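Local coordinates for radical SAM domain protein (PDB 6Y1X), which probably uses a [4Fe-4S] cluster and S-adenosyl-L-methionine to insert the carbide into the iron-sulfur precursor of the nitrogenase FeMo cofactor, at residues K58-C66 / E174-Y182. Sequence-based numbering, arbitrary orientation.
With SF4 (iron/sulfur cluster), chain D; SO4 (sulfate ion), chain F.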
ATOM      1  N   LYS A  58       1.232   0.610 -14.652  1.00 16.90           N
ATOM      2  CA  LYS A  58       2.661   0.332 -14.609  1.00 20.65           C
ATOM      3  C   LYS A  58       3.118   0.098 -13.174  1.00 19.70           C
ATOM      4  O   LYS A  58       2.603   0.704 -12.231  1.00 18.46           O
ATOM      5  CB  LYS A  58       3.469   1.479 -15.217  1.00 21.44           C
ATOM      6  CG  LYS A  58       3.095   1.824 -16.648  1.00 31.57           C
ATOM      7  CD  LYS A  58       4.060   2.842 -17.232  1.00 39.42           C
ATOM      8  CE  LYS A  58       3.874   4.213 -16.617  1.00 51.11           C
ATOM      9  NZ  LYS A  58       4.702   5.233 -17.322  1.00 61.89           N
ATOM     10  N   CYS A  59       4.126  -0.756 -13.025  1.00 15.75           N
ATOM     11  CA  CYS A  59       4.850  -0.926 -11.775  1.00 22.01           C
ATOM     12  C   CYS A  59       6.338  -0.704 -11.997  1.00 21.41           C
ATOM     13  O   CYS A  59       6.852  -0.847 -13.110  1.00 21.64           O
ATOM     14  CB  CYS A  59       4.635  -2.315 -11.165  1.00 18.44           C
ATOM     15  SG  CYS A  59       5.151  -2.379  -9.439  1.00 17.74           S
ATOM     16  N   ASN A  60       7.027  -0.351 -10.915  1.00 19.59           N
ATOM     17  CA  ASN A  60       8.449  -0.044 -10.968  1.00 20.83           C
ATOM     18  C   ASN A  60       9.320  -1.033 -10.211  1.00 21.64           C
ATOM     19  O   ASN A  60      10.534  -0.829 -10.137  1.00 18.72           O
ATOM     20  CB  ASN A  60       8.707   1.379 -10.456  1.00 21.08           C
ATOM     21  CG  ASN A  60       8.051   1.655  -9.114  1.00 22.16           C
ATOM     22  OD1 ASN A  60       7.449   0.773  -8.500  1.00 18.66           O
ATOM     23  ND2 ASN A  60       8.170   2.893  -8.654  1.00 20.50           N
ATOM     24  N   ILE A  61       8.748  -2.086  -9.638  1.00 15.55           N
ATOM     25  CA  ILE A  61       9.517  -3.141  -9.000  1.00 17.90           C
ATOM     26  C   ILE A  61       8.930  -4.479  -9.434  1.00 15.19           C
ATOM     27  O   ILE A  61       7.928  -4.539 -10.149  1.00 18.41           O
ATOM     28  CB  ILE A  61       9.525  -3.017  -7.460  1.00 15.80           C
ATOM     29  CG1 ILE A  61       8.142  -3.304  -6.882  1.00 18.00           C
ATOM     30  CG2 ILE A  61       9.944  -1.614  -7.036  1.00 16.27           C
ATOM     31  CD1 ILE A  61       8.110  -3.290  -5.361  1.00 20.65           C
ATOM     32  N   GLN A  62       9.542  -5.561  -8.965  1.00 15.60           N
ATOM     33  CA  GLN A  62       9.002  -6.900  -9.168  1.00 16.49           C
ATOM     34  C   GLN A  62       9.167  -7.677  -7.871  1.00 19.57           C
ATOM     35  O   GLN A  62      10.280  -8.085  -7.517  1.00 21.47           O
ATOM     36  CB  GLN A  62       9.680  -7.625 -10.331  1.00 21.30           C
ATOM     37  CG  GLN A  62       9.170  -9.045 -10.526  1.00 18.47           C
ATOM     38  CD  GLN A  62       7.697  -9.083 -10.897  1.00 22.64           C
ATOM     39  OE1 GLN A  62       7.301  -8.636 -11.973  1.00 22.22           O
ATOM     40  NE2 GLN A  62       6.872  -9.575  -9.982  1.00 17.65           N
ATOM     41  N   CYS A  63       8.055  -7.874  -7.173  1.00 15.27           N
ATOM     42  CA  CYS A  63       8.026  -8.675  -5.962  1.00 16.18           C
ATOM     43  C   CYS A  63       8.066 -10.147  -6.350  1.00 17.10           C
ATOM     44  O   CYS A  63       7.502 -10.543  -7.374  1.00 17.39           O
ATOM     45  CB  CYS A  63       6.749  -8.386  -5.174  1.00 15.22           C
ATOM     46  SG  CYS A  63       6.490  -6.654  -4.759  1.00 21.05           S
ATOM     47  N   LYS A  64       8.766 -10.953  -5.553  1.00 15.33           N
ATOM     48  CA  LYS A  64       8.897 -12.369  -5.875  1.00 17.59           C
ATOM     49  C   LYS A  64       7.620 -13.162  -5.634  1.00 21.90           C
ATOM     50  O   LYS A  64       7.613 -14.368  -5.902  1.00 16.17           O
ATOM     51  CB  LYS A  64      10.043 -12.994  -5.083  1.00 18.78           C
ATOM     52  CG  LYS A  64      11.426 -12.507  -5.480  1.00 20.01           C
ATOM     53  CD  LYS A  64      12.489 -13.253  -4.681  1.00 18.72           C
ATOM     54  CE  LYS A  64      13.831 -12.566  -4.748  1.00 31.57           C
ATOM     55  NZ  LYS A  64      14.457 -12.798  -6.071  1.00 31.71           N
ATOM     56  N   TYR A  65       6.560 -12.532  -5.128  1.00 18.67           N
ATOM     57  CA  TYR A  65       5.267 -13.176  -4.925  1.00 21.84           C
ATOM     58  C   TYR A  65       4.213 -12.683  -5.908  1.00 19.45           C
ATOM     59  O   TYR A  65       3.036 -13.029  -5.767  1.00 23.26           O
ATOM     60  CB  TYR A  65       4.776 -12.985  -3.486  1.00 15.06           C
ATOM     61  CG  TYR A  65       4.771 -11.552  -2.999  1.00 15.42           C
ATOM     62  CD1 TYR A  65       3.715 -10.694  -3.293  1.00 15.11           C
ATOM     63  CD2 TYR A  65       5.802 -11.072  -2.201  1.00 14.78           C
ATOM     64  CE1 TYR A  65       3.710  -9.382  -2.839  1.00 17.44           C
ATOM     65  CE2 TYR A  65       5.803  -9.774  -1.735  1.00 15.49           C
ATOM     66  CZ  TYR A  65       4.758  -8.932  -2.060  1.00 13.98           C
ATOM     67  OH  TYR A  65       4.759  -7.643  -1.586  1.00 21.98           O
ATOM     68  N   CYS A  66       4.602 -11.884  -6.896  1.00 17.73           N
ATOM     69  CA  CYS A  66       3.664 -11.188  -7.766  1.00 19.55           C
ATOM     70  C   CYS A  66       3.749 -11.713  -9.192  1.00 21.86           C
ATOM     71  O   CYS A  66       4.846 -11.845  -9.748  1.00 20.90           O
ATOM     72  CB  CYS A  66       3.923  -9.681  -7.767  1.00 21.06           C
ATOM     73  SG  CYS A  66       2.930  -8.818  -8.991  1.00 19.81           S
ATOM     74  N   GLU A 174      16.467  -8.282  -0.145  1.00 19.46           N
ATOM     75  CA  GLU A 174      16.989  -8.865  -1.375  1.00 22.05           C
ATOM     76  C   GLU A 174      16.321 -10.199  -1.683  1.00 22.68           C
ATOM     77  O   GLU A 174      16.230 -10.599  -2.850  1.00 22.03           O
ATOM     78  CB  GLU A 174      18.501  -9.060  -1.270  1.00 23.08           C
ATOM     79  CG  GLU A 174      19.120  -9.636  -2.541  1.00 38.42           C
ATOM     80  CD  GLU A 174      20.589  -9.971  -2.395  1.00 50.63           C
ATOM     81  OE1 GLU A 174      21.138  -9.798  -1.285  1.00 54.36           O
ATOM     82  OE2 GLU A 174      21.196 -10.413  -3.396  1.00 54.70           O
ATOM     83  N   GLN A 175      15.848 -10.896  -0.654  1.00 23.02           N
ATOM     84  CA  GLN A 175      15.163 -12.171  -0.828  1.00 20.69           C
ATOM     85  C   GLN A 175      13.727 -12.009  -1.302  1.00 17.45           C
ATOM     86  O   GLN A 175      13.060 -13.014  -1.565  1.00 19.41           O
ATOM     87  CB  GLN A 175      15.191 -12.954   0.484  1.00 15.44           C
ATOM     88  CG  GLN A 175      16.601 -13.266   0.978  1.00 24.10           C
ATOM     89  CD  GLN A 175      16.603 -14.004   2.301  1.00 30.35           C
ATOM     90  OE1 GLN A 175      16.090 -15.114   2.404  1.00 38.85           O
ATOM     91  NE2 GLN A 175      17.178 -13.385   3.325  1.00 28.56           N
ATOM     92  N   ILE A 176      13.232 -10.780  -1.416  1.00 14.42           N
ATOM     93  CA  ILE A 176      11.824 -10.548  -1.696  1.00 12.26           C
ATOM     94  C   ILE A 176      11.583  -9.875  -3.044  1.00 12.14           C
ATOM     95  O   ILE A 176      10.476 -10.001  -3.595  1.00 16.71           O
ATOM     96  CB  ILE A 176      11.189  -9.717  -0.552  1.00 18.73           C
ATOM     97  CG1 ILE A 176      11.341 -10.459   0.780  1.00 19.93           C
ATOM     98  CG2 ILE A 176       9.710  -9.429  -0.777  1.00 12.90           C
ATOM     99  CD1 ILE A 176      10.950  -9.630   1.989  1.00 19.60           C
ATOM    100  N   TYR A 177      12.579  -9.220  -3.634  1.00 18.64           N
ATOM    101  CA  TYR A 177      12.413  -8.456  -4.862  1.00 16.24           C
ATOM    102  C   TYR A 177      13.375  -8.933  -5.941  1.00 12.76           C
ATOM    103  O   TYR A 177      14.570  -9.114  -5.680  1.00 17.27           O
ATOM    104  CB  TYR A 177      12.623  -6.974  -4.570  1.00 15.84           C
ATOM    105  CG  TYR A 177      11.680  -6.495  -3.504  1.00 17.85           C
ATOM    106  CD1 TYR A 177      10.352  -6.213  -3.793  1.00 14.09           C
ATOM    107  CD2 TYR A 177      12.103  -6.394  -2.187  1.00 15.67           C
ATOM    108  CE1 TYR A 177       9.485  -5.791  -2.798  1.00 14.31           C
ATOM    109  CE2 TYR A 177      11.246  -5.985  -1.189  1.00 15.59           C
ATOM    110  CZ  TYR A 177       9.938  -5.684  -1.499  1.00 15.25           C
ATOM    111  OH  TYR A 177       9.088  -5.281  -0.496  1.00 19.24           O
ATOM    112  N   ASP A 178      12.855  -9.112  -7.158  1.00 15.89           N
ATOM    113  CA  ASP A 178      13.714  -9.409  -8.300  1.00 19.12           C
ATOM    114  C   ASP A 178      14.508  -8.181  -8.718  1.00 18.89           C
ATOM    115  O   ASP A 178      15.708  -8.274  -8.999  1.00 16.62           O
ATOM    116  CB  ASP A 178      12.878  -9.886  -9.491  1.00 18.92           C
ATOM    117  CG  ASP A 178      12.547 -11.355  -9.438  1.00 21.83           C
ATOM    118  OD1 ASP A 178      13.017 -12.058  -8.522  1.00 26.54           O
ATOM    119  OD2 ASP A 178      11.810 -11.806 -10.335  1.00 27.39           O
ATOM    120  N   TYR A 179      13.856  -7.024  -8.772  1.00 17.76           N
ATOM    121  CA  TYR A 179      14.502  -5.812  -9.250  1.00 12.77           C
ATOM    122  C   TYR A 179      13.666  -4.617  -8.829  1.00 19.25           C
ATOM    123  O   TYR A 179      12.501  -4.750  -8.453  1.00 17.28           O
ATOM    124  CB  TYR A 179      14.694  -5.834 -10.776  1.00 14.69           C
ATOM    125  CG  TYR A 179      13.419  -5.871 -11.594  1.00 18.13           C
ATOM    126  CD1 TYR A 179      12.645  -4.728 -11.775  1.00 20.75           C
ATOM    127  CD2 TYR A 179      12.990  -7.048 -12.188  1.00 15.24           C
ATOM    128  CE1 TYR A 179      11.484  -4.763 -12.520  1.00 18.87           C
ATOM    129  CE2 TYR A 179      11.832  -7.088 -12.940  1.00 21.06           C
ATOM    130  CZ  TYR A 179      11.082  -5.944 -13.100  1.00 28.06           C
ATOM    131  OH  TYR A 179       9.920  -5.980 -13.844  1.00 33.97           O
ATOM    132  N   VAL A 180      14.281  -3.442  -8.923  1.00 13.25           N
ATOM    133  CA  VAL A 180      13.583  -2.169  -8.821  1.00 21.11           C
ATOM    134  C   VAL A 180      14.037  -1.311  -9.989  1.00 21.25           C
ATOM    135  O   VAL A 180      15.173  -1.422 -10.463  1.00 24.19           O
ATOM    136  CB  VAL A 180      13.837  -1.440  -7.477  1.00 15.12           C
ATOM    137  CG1 VAL A 180      13.576  -2.364  -6.288  1.00 19.20           C
ATOM    138  CG2 VAL A 180      15.243  -0.889  -7.415  1.00 18.32           C
ATOM    139  N   ILE A 181      13.123  -0.479 -10.479  1.00 22.02           N
ATOM    140  CA  ILE A 181      13.403   0.480 -11.541  1.00 17.21           C
ATOM    141  C   ILE A 181      13.299   1.860 -10.915  1.00 18.18           C
ATOM    142  O   ILE A 181      12.215   2.274 -10.485  1.00 19.88           O
ATOM    143  CB  ILE A 181      12.436   0.335 -12.725  1.00 19.61           C
ATOM    144  CG1 ILE A 181      12.436  -1.099 -13.250  1.00 20.35           C
ATOM    145  CG2 ILE A 181      12.805   1.313 -13.834  1.00 17.11           C
ATOM    146  CD1 ILE A 181      11.277  -1.396 -14.178  1.00 19.66           C
ATOM    147  N   TYR A 182      14.419   2.575 -10.843  1.00 16.55           N
ATOM    148  CA  TYR A 182      14.432   3.877 -10.194  1.00 17.89           C
ATOM    149  C   TYR A 182      15.217   4.849 -11.055  1.00 25.07           C
ATOM    150  O   TYR A 182      16.395   4.610 -11.335  1.00 17.30           O
ATOM    151  CB  TYR A 182      15.051   3.783  -8.795  1.00 26.21           C
ATOM    152  CG  TYR A 182      15.014   5.085  -8.041  1.00 28.06           C
ATOM    153  CD1 TYR A 182      13.801   5.682  -7.725  1.00 26.13           C
ATOM    154  CD2 TYR A 182      16.183   5.722  -7.646  1.00 26.49           C
ATOM    155  CE1 TYR A 182      13.750   6.878  -7.040  1.00 28.02           C
ATOM    156  CE2 TYR A 182      16.141   6.915  -6.959  1.00 28.83           C
ATOM    157  CZ  TYR A 182      14.921   7.488  -6.657  1.00 31.65           C
ATOM    158  OH  TYR A 182      14.867   8.680  -5.973  1.00 36.24           O
TER
HETATM  159 FE1  SF4 D 302       3.299  -6.708  -8.155  1.00 30.46          FE
HETATM  160 FE2  SF4 D 302       4.903  -5.802  -6.189  1.00 31.68          FE
HETATM  161 FE3  SF4 D 302       2.385  -4.795  -6.460  1.00 29.31          FE
HETATM  162 FE4  SF4 D 302       4.318  -4.185  -8.285  1.00 32.20          FE
HETATM  163  S1  SF4 D 302       4.303  -3.585  -6.065  1.00 17.35           S
HETATM  164  S2  SF4 D 302       2.154  -4.805  -8.749  1.00 16.68           S
HETATM  165  S3  SF4 D 302       5.518  -6.144  -8.379  1.00 20.44           S
HETATM  166  S4  SF4 D 302       2.933  -6.954  -5.898  1.00 17.64           S
HETATM  167  S   SO4 F 304      15.969 -16.064  -7.550  1.00 66.75           S
HETATM  168  O1  SO4 F 304      16.004 -15.268  -8.774  1.00 66.64           O
HETATM  169  O2  SO4 F 304      14.981 -15.518  -6.626  1.00 56.44           O
HETATM  170  O3  SO4 F 304      15.607 -17.438  -7.887  1.00 73.18           O
HETATM  171  O4  SO4 F 304      17.284 -16.046  -6.915  1.00 70.12           O
HETATM  172  O   HOH W   1      10.375   4.203 -10.227  1.00 21.71           O
HETATM  173  O   HOH W   2       6.729  -5.471 -12.662  1.00 44.02           O
HETATM  174  O   HOH W   3       9.008  -8.397 -14.301  1.00 40.48           O
HETATM  175  O   HOH W   4      16.918 -10.891  -5.365  1.00 26.87           O
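K64 grips the 174-182 chain twice. Its backbone N gives a hydrogen bond to I176 O at 2.8 Å, and its side chain runs out past Q175 O, then turns at the last torsion (chi4 -75°) to bring NZ 2.9 Å from D178 OD1 in a salt bridge. OD1 also pairs with K254, OD2 is hydrogen-bonded to the Y253 hydroxyl, and NZ reaches an oxygen of a sulfate ion, probably from the crystallisation liquor, and a water that also lies within reach of E174 O and Y177 O. A methionine in its place would probably take one of the two lysines from D178 OD1, leaving K254, and cost the sulfate and the water a hydrogen-bond partner. Further along, D178 N donates to Q62 O at 2.8 Å and I181 N to N60 O at 2.6 Å. These bonds join 61-63 as an edge strand, antiparallel, to 177-182, which 185-188 flanks in turn; the bond from Q62 N to Y179 O is longer, its donor tilted from the carbonyl plane. The edge strand runs through the CX3CX2C motif of the radical SAM superfamily: C59, C63 and C66 each bind one iron of the [4Fe-4S] cluster, and C72 is a further ligand in this enzyme. The C63 sulfur also lies at the edge of the Y177 ring, 3.7 Å from CE1; I61 CD1 packs against CE1 of the same ring. On the opposite face of the strand, Q62 CB sits over the Y179 ring. Bent at chi2 (63°), the Q62 side chain carries NE2 back to C63 O, a bond of 2.9 Å lying in the amide plane; C63 O also accepts from C66 N. OE1 takes protons from two waters, one of which lies 2.6 Å from Y179 OH in the plane of that ring. At the far end, N60 OD1 is bonded to N142, while ND2 donates to a water that in turn donates to I181 O.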